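Phosphodiesterase (Pseudomonas aeruginosa, PDB 4G75) is a colicin M-like, magnesium-binding bacteriocin that probably kills related bacteria by hydrolysing the lipid-linked precursor of peptidoglycan. Local coordinates at residues A[234-239]-A[283-288]. Numbering follows the deposited sequence. Where two conformers were deposited one is given.
Sequences GEIRAY and IPVNIS. With EDO (1,2-ethanediol), chain C.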
# COMPACT_ATOMS: atom_id res chain seq x y z
N GLY A 234 -9.85 26.96 -0.49
CA GLY A 234 -10.69 25.83 -0.20
C GLY A 234 -9.84 24.63 0.12
O GLY A 234 -8.78 24.75 0.72
N GLU A 235 -10.32 23.46 -0.28
CA GLU A 235 -9.58 22.24 0.01
C GLU A 235 -9.88 21.14 -0.99
O GLU A 235 -10.86 21.20 -1.74
CB GLU A 235 -9.88 21.77 1.43
CG GLU A 235 -11.31 21.39 1.68
CD GLU A 235 -11.61 21.17 3.15
OE1 GLU A 235 -10.91 21.76 4.00
OE2 GLU A 235 -12.56 20.42 3.45
N ILE A 236 -9.01 20.15 -0.99
CA ILE A 236 -9.18 18.95 -1.78
C ILE A 236 -9.51 17.81 -0.82
O ILE A 236 -8.81 17.60 0.17
CB ILE A 236 -7.87 18.61 -2.53
CG1 ILE A 236 -7.57 19.68 -3.59
CG2 ILE A 236 -7.95 17.23 -3.17
CD1 ILE A 236 -6.28 19.47 -4.32
N ARG A 237 -10.60 17.10 -1.10
CA ARG A 237 -10.93 15.88 -0.39
C ARG A 237 -10.98 14.72 -1.38
O ARG A 237 -10.78 14.91 -2.58
CB ARG A 237 -12.26 16.02 0.35
CG ARG A 237 -12.29 17.23 1.29
CD ARG A 237 -13.30 17.05 2.41
NE ARG A 237 -14.68 17.08 1.94
CZ ARG A 237 -15.38 18.20 1.79
NH1 ARG A 237 -14.83 19.37 2.07
NH2 ARG A 237 -16.63 18.15 1.35
N ALA A 238 -11.24 13.52 -0.88
CA ALA A 238 -11.27 12.36 -1.76
C ALA A 238 -12.37 11.41 -1.35
O ALA A 238 -12.60 11.18 -0.16
CB ALA A 238 -9.92 11.64 -1.73
N TYR A 239 -13.03 10.83 -2.36
CA TYR A 239 -14.06 9.83 -2.11
C TYR A 239 -13.46 8.46 -1.80
O TYR A 239 -12.34 8.14 -2.21
CB TYR A 239 -15.00 9.72 -3.31
CG TYR A 239 -15.79 10.98 -3.61
CD1 TYR A 239 -17.03 11.19 -3.03
CD2 TYR A 239 -15.29 11.95 -4.46
CE1 TYR A 239 -17.76 12.34 -3.29
CE2 TYR A 239 -16.01 13.11 -4.73
CZ TYR A 239 -17.24 13.29 -4.14
OH TYR A 239 -17.98 14.44 -4.41
N ILE A 283 -6.65 18.39 1.82
CA ILE A 283 -5.43 19.09 1.46
C ILE A 283 -5.82 20.54 1.22
O ILE A 283 -6.64 20.81 0.35
CB ILE A 283 -4.81 18.52 0.18
CG1 ILE A 283 -4.53 17.02 0.34
CG2 ILE A 283 -3.55 19.29 -0.22
CD1 ILE A 283 -4.20 16.30 -0.96
N PRO A 284 -5.25 21.48 2.00
CA PRO A 284 -5.59 22.90 1.86
C PRO A 284 -5.22 23.47 0.49
O PRO A 284 -4.18 23.11 -0.07
CB PRO A 284 -4.74 23.57 2.94
CG PRO A 284 -4.45 22.49 3.93
CD PRO A 284 -4.32 21.24 3.11
N VAL A 285 -6.07 24.34 -0.03
CA VAL A 285 -5.79 25.03 -1.28
C VAL A 285 -5.91 26.54 -1.10
O VAL A 285 -6.94 27.04 -0.64
CB VAL A 285 -6.73 24.60 -2.42
CG1 VAL A 285 -6.39 25.33 -3.70
CG2 VAL A 285 -6.64 23.09 -2.65
N ASN A 286 -4.84 27.24 -1.45
CA ASN A 286 -4.80 28.69 -1.39
C ASN A 286 -4.04 29.22 -2.60
O ASN A 286 -2.82 29.28 -2.60
CB ASN A 286 -4.12 29.15 -0.09
CG ASN A 286 -4.24 30.64 0.15
OD1 ASN A 286 -5.11 31.31 -0.42
ND2 ASN A 286 -3.38 31.17 1.01
N ILE A 287 -4.79 29.58 -3.64
CA ILE A 287 -4.18 29.99 -4.90
C ILE A 287 -4.76 31.30 -5.41
O ILE A 287 -5.84 31.73 -4.98
CB ILE A 287 -4.33 28.89 -5.98
CG1 ILE A 287 -5.81 28.52 -6.16
CG2 ILE A 287 -3.52 27.66 -5.59
CD1 ILE A 287 -6.06 27.61 -7.34
N SER A 288 -4.06 31.92 -6.34
CA SER A 288 -4.51 33.21 -6.85
C SER A 288 -3.86 33.48 -8.19
O SER A 288 -2.87 32.85 -8.56
CB SER A 288 -4.17 34.32 -5.86
OG SER A 288 -2.78 34.40 -5.63
C1 EDO C . -15.81 13.71 -0.74
O1 EDO C . -17.08 14.29 -0.43
C2 EDO C . -15.23 13.15 0.56
O2 EDO C . -15.18 14.21 1.51
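Ile236 meets Val285 and Ile283 on one face of an antiparallel strand pair. The Ile236 side chain passes Val285 at a slant, with its CG1 3.7 Å from CG2 of Val285, and its CD1 continues past the same methyl. The first torsion of Ile236 (chi1 -67°) sets CG1 beside its own backbone N, on the side of Val285. Toward Ile283 the branch points meet instead, with the two CB atoms 4.1 Å apart. Pro170 touches Ile236 and Ile163 touches Ile283, so loop residues add to this apolar patch.

Two reciprocal pairs of backbone hydrogen bonds join the strands. Ile236 N gives to Ile283 O and Ile283 N gives to Ile236 O, both at 2.8 Å. Gly234 and Val285 form the second pair, where Val285 N reaches Gly234 O from above the carbonyl plane, 42° out of it. Between them, Glu235 faces Pro284 as a non-hydrogen-bonded pair. The CA of Glu235 makes a CA-H...O contact of 3.3 Å with Ile283 O.

On the other face, the Glu235 carboxylate leads away from Pro284. Its OE2 takes a hydrogen bond from Arg237 NH1 (2.9 Å) through the anti lone pair, within a salt bridge along the strand. An ethanediol, probably from the crystallisation liquor, accepts at O2 from Arg237 NE near the guanidinium plane, and the diol C1 lies over one face of the Tyr239 ring, offset toward the rim.

Strand 229-243 also pairs antiparallel with strand 213-224, which carries the magnesium ligand Glu213. Strand 283-290 pairs antiparallel with strand 229-243 in the mixed sheet of the colicin M-family region. The result is a beta ladder with an apolar face of Ile236, Ile283 and Val285, and an opposite face where the Glu235-Arg237 salt bridge runs along one strand and Pro284 lies on the other.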